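DNAation factor-related protein 4 (Drosophila melanogaster, PDB 5XPC) probably cuts DNA in apoptosis, its CIDE domain, the part described here, being of a kind that forms higher-order assemblies for DNA fragmentation. Local coordinates at residues 14-17 with 18-22; 65-68 with 69-72. All coordinates share one frame; numbering follows the deposited sequence.

Contact 1: residues 14-17 with 18-22; sequences VTDN and ERTRK
D16 and R19 close the type I turn at the end of the first β-hairpin (strands 10-15 and 22-27) of the ubiquitin-like CIDE-N fold, R19 N donating to D16 O over 3.0 Å. The R19 side chain then folds back over the turn: CB lies beside T15 OG1, CG packs on T15 CG2 at 4.0 Å, and CD lies near both N17 O and D16 O. The bend at chi2 (74°) turns the guanidinium to N17, where NH1 binds N17 O at 2.9 Å with that oxygen in the guanidinium plane. NH2 continues to D84, a salt bridge, and to T82 O, while F87 adds a cation-pi contact, so the hairpin end is tied to the C-terminal part of the chain. Across the turn, the D16 carboxylate grips T20 twice, each oxygen through its syn lone pair: T20 N reaches OD1 of D16 at 2.9 Å and T20 OG1 reaches OD2 of D16 at 2.6 Å, a pairing that fixes the rotation of the carboxylate about its CB-CG bond. Toward the strands, T15 OG1 donates to R21 O at 2.7 Å from above the carbonyl plane.

Contact 2: residues 65-68 with 69-72; sequences SLPA and QTLF
P67 to T70 form a type II β-turn, closed by T70 N donating to P67 O at 3.3 Å, with Q69 in left-handed space (phi 72°) at its third position. The turn leads the chain from helix 60-65 into strand 71-75 of the ubiquitin-like sheet. T70 adds a second bond to the same carbonyl: its OG1 donates to P67 O over 2.7 Å, tilted 21° from the carbonyl plane. This is possible because OG1 stands beside T70's own backbone N (chi1 -68°), which aims hydroxyl and amide at one oxygen. The hydroxyl also lies against carbon, 3.5 Å from OG1 to P67 CD and 3.8 Å from OG1 to L66 CB. With an alanine in place of T70, P67 O would probably keep just the longer amide bond of the turn, and the apolar flank of L66 and P67 would lose its hydroxyl neighbour. Further in, L66 and F72 approach from opposite directions. L66 CD1 meets the edge of the phenyl ring in its plane, 3.5 Å from F72 CE1 and nearly as close to CZ, and L50 of the adjacent strand 47-50 packs on L66, T70 and F72 alike. Q69 turns its amide to a neighbour instead, OE1 bonding Y62 OH of the second subunit. The chemistry is thus divided: one carbonyl gripped by two donors fixes the bend, an apolar leucine-phenylalanine contact lies on its buried side, and the polar side chain of Q69 reaches a second subunit.

From the N terminus, strand 10-15 runs into contact 1, whose turn reverses the chain into strand 22-27 and so closes the first hairpin. Helix 30-40, strand 47-50 and helix 60-65 follow before contact 2 bends the chain into strand 71-75. The two are in series and neither encloses the other; their centres are about 16 Å apart. They meet in the sheet, where strands 10-15 and 71-75 run parallel as neighbours: T15 N probably bonds F72 O at 3.0 Å, and L71 CD1 packs on T15 CG2. Together they tie the N-terminal hairpin to the later helix-to-strand connection, and both also touch the second subunit, F55 of which packs against K22 and L71.

Contact 1: residues 14-17 with 18-22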
ATOM      1  N   VAL B  14     -16.609  -8.766 -15.680  1.00 21.67           N
ATOM      2  CA  VAL B  14     -15.711  -9.471 -16.595  1.00 21.12           C
ATOM      3  C   VAL B  14     -15.948  -8.967 -18.009  1.00 19.12           C
ATOM      4  O   VAL B  14     -17.097  -8.872 -18.463  1.00 23.58           O
ATOM      5  CB  VAL B  14     -15.917 -10.998 -16.536  1.00 24.35           C
ATOM      6  CG1 VAL B  14     -15.002 -11.717 -17.555  1.00 21.11           C
ATOM      7  CG2 VAL B  14     -15.663 -11.518 -15.125  1.00 24.30           C
ATOM      8  N   THR B  15     -14.863  -8.659 -18.711  1.00 22.93           N
ATOM      9  CA  THR B  15     -14.933  -8.347 -20.125  1.00 23.69           C
ATOM     10  C   THR B  15     -13.731  -8.995 -20.798  1.00 25.38           C
ATOM     11  O   THR B  15     -12.880  -9.607 -20.141  1.00 23.40           O
ATOM     12  CB  THR B  15     -14.999  -6.819 -20.336  1.00 23.51           C
ATOM     13  OG1 THR B  15     -15.273  -6.514 -21.709  1.00 28.55           O
ATOM     14  CG2 THR B  15     -13.697  -6.138 -19.869  1.00 22.11           C
ATOM     15  N   ASP B  16     -13.672  -8.896 -22.117  1.00 25.89           N
ATOM     16  CA  ASP B  16     -12.533  -9.431 -22.843  1.00 31.11           C
ATOM     17  C   ASP B  16     -11.532  -8.308 -23.105  1.00 32.00           C
ATOM     18  O   ASP B  16     -11.730  -7.154 -22.712  1.00 28.03           O
ATOM     19  CB  ASP B  16     -12.971 -10.139 -24.130  1.00 30.59           C
ATOM     20  CG  ASP B  16     -13.807  -9.262 -25.051  1.00 40.96           C
ATOM     21  OD1 ASP B  16     -13.838  -8.028 -24.875  1.00 43.62           O
ATOM     22  OD2 ASP B  16     -14.428  -9.823 -25.981  1.00 47.35           O
ATOM     23  N   ASN B  17     -10.425  -8.658 -23.757  1.00 31.34           N
ATOM     24  CA  ASN B  17      -9.349  -7.687 -23.906  1.00 37.68           C
ATOM     25  C   ASN B  17      -9.765  -6.509 -24.781  1.00 42.82           C
ATOM     26  O   ASN B  17      -9.233  -5.402 -24.628  1.00 40.12           O
ATOM     27  CB  ASN B  17      -8.103  -8.369 -24.464  1.00 38.79           C
ATOM     28  CG  ASN B  17      -6.840  -7.596 -24.153  1.00 44.74           C
ATOM     29  OD1 ASN B  17      -6.719  -6.984 -23.085  1.00 36.61           O
ATOM     30  ND2 ASN B  17      -5.891  -7.615 -25.079  1.00 51.21           N
ATOM     31  N   GLU B  18     -10.734  -6.712 -25.671  1.00 45.75           N
ATOM     32  CA  GLU B  18     -11.218  -5.644 -26.536  1.00 49.74           C
ATOM     33  C   GLU B  18     -12.435  -4.920 -25.974  1.00 49.37           C
ATOM     34  O   GLU B  18     -12.932  -3.988 -26.620  1.00 52.25           O
ATOM     35  CB  GLU B  18     -11.536  -6.205 -27.922  1.00 59.09           C
ATOM     36  CG  GLU B  18     -10.306  -6.611 -28.698  1.00 69.90           C
ATOM     37  CD  GLU B  18      -9.325  -5.466 -28.836  1.00 79.90           C
ATOM     38  OE1 GLU B  18      -9.766  -4.345 -29.163  1.00 81.12           O
ATOM     39  OE2 GLU B  18      -8.118  -5.677 -28.595  1.00 86.67           O
ATOM     40  N   ARG B  19     -12.921  -5.318 -24.795  1.00 39.23           N
ATOM     41  CA  ARG B  19     -14.074  -4.680 -24.158  1.00 40.26           C
ATOM     42  C   ARG B  19     -15.304  -4.725 -25.065  1.00 41.48           C
ATOM     43  O   ARG B  19     -16.085  -3.774 -25.130  1.00 48.01           O
ATOM     44  CB  ARG B  19     -13.752  -3.238 -23.744  1.00 38.85           C
ATOM     45  CG  ARG B  19     -12.985  -3.093 -22.430  1.00 41.22           C
ATOM     46  CD  ARG B  19     -11.512  -3.500 -22.556  1.00 37.26           C
ATOM     47  NE  ARG B  19     -10.733  -3.078 -21.387  1.00 38.34           N
ATOM     48  CZ  ARG B  19      -9.459  -3.401 -21.172  1.00 41.64           C
ATOM     49  NH1 ARG B  19      -8.804  -4.163 -22.042  1.00 34.79           N
ATOM     50  NH2 ARG B  19      -8.839  -2.970 -20.080  1.00 37.08           N
ATOM     51  N   THR B  20     -15.481  -5.847 -25.768  1.00 37.73           N
ATOM     52  CA  THR B  20     -16.557  -5.963 -26.752  1.00 40.53           C
ATOM     53  C   THR B  20     -17.895  -6.260 -26.092  1.00 39.94           C
ATOM     54  O   THR B  20     -18.933  -5.754 -26.532  1.00 42.89           O
ATOM     55  CB  THR B  20     -16.254  -7.068 -27.763  1.00 46.08           C
ATOM     56  OG1 THR B  20     -16.241  -8.336 -27.090  1.00 43.29           O
ATOM     57  CG2 THR B  20     -14.922  -6.828 -28.472  1.00 50.93           C
ATOM     58  N   ARG B  21     -17.887  -7.115 -25.073  1.00 31.94           N
ATOM     59  CA  ARG B  21     -19.067  -7.458 -24.295  1.00 32.71           C
ATOM     60  C   ARG B  21     -18.684  -7.427 -22.825  1.00 31.23           C
ATOM     61  O   ARG B  21     -17.552  -7.768 -22.459  1.00 28.86           O
ATOM     62  CB  ARG B  21     -19.625  -8.837 -24.688  1.00 32.02           C
ATOM     63  CG  ARG B  21     -20.325  -8.838 -26.049  1.00 39.50           C
ATOM     64  CD  ARG B  21     -20.701 -10.238 -26.522  1.00 43.76           C
ATOM     65  NE  ARG B  21     -19.537 -11.086 -26.774  1.00 48.32           N
ATOM     66  CZ  ARG B  21     -19.298 -12.235 -26.148  1.00 47.73           C
ATOM     67  NH1 ARG B  21     -20.149 -12.682 -25.230  1.00 34.87           N
ATOM     68  NH2 ARG B  21     -18.213 -12.947 -26.449  1.00 47.36           N
ATOM     69  N   LYS B  22     -19.624  -6.996 -21.986  1.00 30.71           N
ATOM     70  CA  LYS B  22     -19.356  -6.705 -20.581  1.00 29.09           C
ATOM     71  C   LYS B  22     -20.421  -7.376 -19.732  1.00 26.34           C
ATOM     72  O   LYS B  22     -21.615  -7.157 -19.950  1.00 24.17           O
ATOM     73  CB  LYS B  22     -19.353  -5.190 -20.335  1.00 28.40           C
ATOM     74  CG  LYS B  22     -18.441  -4.430 -21.280  1.00 32.65           C
ATOM     75  CD  LYS B  22     -18.466  -2.934 -21.029  1.00 39.42           C
ATOM     76  CE  LYS B  22     -17.689  -2.206 -22.117  1.00 48.97           C
ATOM     77  NZ  LYS B  22     -17.224  -0.858 -21.687  1.00 58.87           N
TER

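Contact 2: residues 65-68 with 69-72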
ATOM      1  N   SER B  65      -9.740 -11.705  -1.824  1.00 27.37           N
ATOM      2  CA  SER B  65      -9.140 -10.525  -1.217  1.00 27.75           C
ATOM      3  C   SER B  65      -9.538  -9.243  -1.933  1.00 29.56           C
ATOM      4  O   SER B  65      -9.355  -8.155  -1.374  1.00 27.35           O
ATOM      5  CB  SER B  65      -7.613 -10.651  -1.217  1.00 28.25           C
ATOM      6  OG  SER B  65      -7.070 -10.287  -2.487  1.00 28.42           O
ATOM      7  N   LEU B  66     -10.068  -9.348  -3.162  1.00 29.01           N
ATOM      8  CA  LEU B  66     -10.389  -8.168  -3.944  1.00 26.00           C
ATOM      9  C   LEU B  66     -11.759  -7.628  -3.560  1.00 28.70           C
ATOM     10  O   LEU B  66     -12.628  -8.378  -3.102  1.00 28.53           O
ATOM     11  CB  LEU B  66     -10.372  -8.483  -5.434  1.00 24.49           C
ATOM     12  CG  LEU B  66      -9.016  -8.905  -5.999  1.00 22.97           C
ATOM     13  CD1 LEU B  66      -9.180  -9.604  -7.355  1.00 24.02           C
ATOM     14  CD2 LEU B  66      -8.096  -7.682  -6.100  1.00 27.53           C
ATOM     15  N   PRO B  67     -11.966  -6.327  -3.731  1.00 26.47           N
ATOM     16  CA  PRO B  67     -13.305  -5.761  -3.515  1.00 29.73           C
ATOM     17  C   PRO B  67     -14.309  -6.367  -4.482  1.00 28.90           C
ATOM     18  O   PRO B  67     -13.986  -6.696  -5.630  1.00 27.85           O
ATOM     19  CB  PRO B  67     -13.112  -4.264  -3.788  1.00 31.19           C
ATOM     20  CG  PRO B  67     -11.637  -4.031  -3.706  1.00 33.95           C
ATOM     21  CD  PRO B  67     -10.981  -5.311  -4.130  1.00 26.54           C
ATOM     22  N   ALA B  68     -15.540  -6.522  -4.006  1.00 27.53           N
ATOM     23  CA  ALA B  68     -16.624  -6.860  -4.916  1.00 29.56           C
ATOM     24  C   ALA B  68     -16.715  -5.800  -6.010  1.00 30.37           C
ATOM     25  O   ALA B  68     -16.355  -4.636  -5.809  1.00 25.93           O
ATOM     26  CB  ALA B  68     -17.950  -6.966  -4.162  1.00 34.08           C
ATOM     27  N   GLN B  69     -17.174  -6.224  -7.188  1.00 24.58           N
ATOM     28  CA  GLN B  69     -17.299  -5.408  -8.397  1.00 25.41           C
ATOM     29  C   GLN B  69     -15.958  -5.066  -9.046  1.00 26.42           C
ATOM     30  O   GLN B  69     -15.919  -4.224  -9.953  1.00 26.25           O
ATOM     31  CB  GLN B  69     -18.090  -4.117  -8.136  1.00 26.22           C
ATOM     32  CG  GLN B  69     -19.431  -4.359  -7.457  1.00 26.26           C
ATOM     33  CD  GLN B  69     -20.385  -5.166  -8.326  1.00 28.08           C
ATOM     34  OE1 GLN B  69     -20.280  -5.155  -9.548  1.00 31.68           O
ATOM     35  NE2 GLN B  69     -21.328  -5.864  -7.693  1.00 26.40           N
ATOM     36  N   THR B  70     -14.861  -5.700  -8.627  1.00 22.78           N
ATOM     37  CA  THR B  70     -13.602  -5.579  -9.359  1.00 24.79           C
ATOM     38  C   THR B  70     -13.789  -6.033 -10.806  1.00 25.53           C
ATOM     39  O   THR B  70     -14.528  -6.981 -11.077  1.00 24.94           O
ATOM     40  CB  THR B  70     -12.510  -6.413  -8.672  1.00 27.87           C
ATOM     41  OG1 THR B  70     -12.183  -5.833  -7.399  1.00 26.86           O
ATOM     42  CG2 THR B  70     -11.231  -6.487  -9.522  1.00 28.93           C
ATOM     43  N   LEU B  71     -13.132  -5.338 -11.737  1.00 23.66           N
ATOM     44  CA  LEU B  71     -13.210  -5.636 -13.164  1.00 23.37           C
ATOM     45  C   LEU B  71     -12.044  -6.519 -13.600  1.00 26.36           C
ATOM     46  O   LEU B  71     -10.878  -6.182 -13.359  1.00 28.04           O
ATOM     47  CB  LEU B  71     -13.202  -4.347 -13.991  1.00 25.66           C
ATOM     48  CG  LEU B  71     -13.091  -4.562 -15.507  1.00 29.02           C
ATOM     49  CD1 LEU B  71     -14.278  -5.374 -16.041  1.00 27.72           C
ATOM     50  CD2 LEU B  71     -12.980  -3.225 -16.251  1.00 30.21           C
ATOM     51  N   PHE B  72     -12.366  -7.628 -14.275  1.00 23.00           N
ATOM     52  CA  PHE B  72     -11.390  -8.575 -14.797  1.00 23.82           C
ATOM     53  C   PHE B  72     -11.458  -8.633 -16.317  1.00 25.97           C
ATOM     54  O   PHE B  72     -12.530  -8.477 -16.911  1.00 24.20           O
ATOM     55  CB  PHE B  72     -11.620  -9.995 -14.237  1.00 25.49           C
ATOM     56  CG  PHE B  72     -11.629 -10.058 -12.734  1.00 26.42           C
ATOM     57  CD1 PHE B  72     -10.445  -9.986 -12.024  1.00 28.44           C
ATOM     58  CD2 PHE B  72     -12.820 -10.198 -12.037  1.00 25.25           C
ATOM     59  CE1 PHE B  72     -10.447 -10.029 -10.625  1.00 29.00           C
ATOM     60  CE2 PHE B  72     -12.829 -10.244 -10.647  1.00 29.44           C
ATOM     61  CZ  PHE B  72     -11.638 -10.163  -9.946  1.00 25.66           C
TER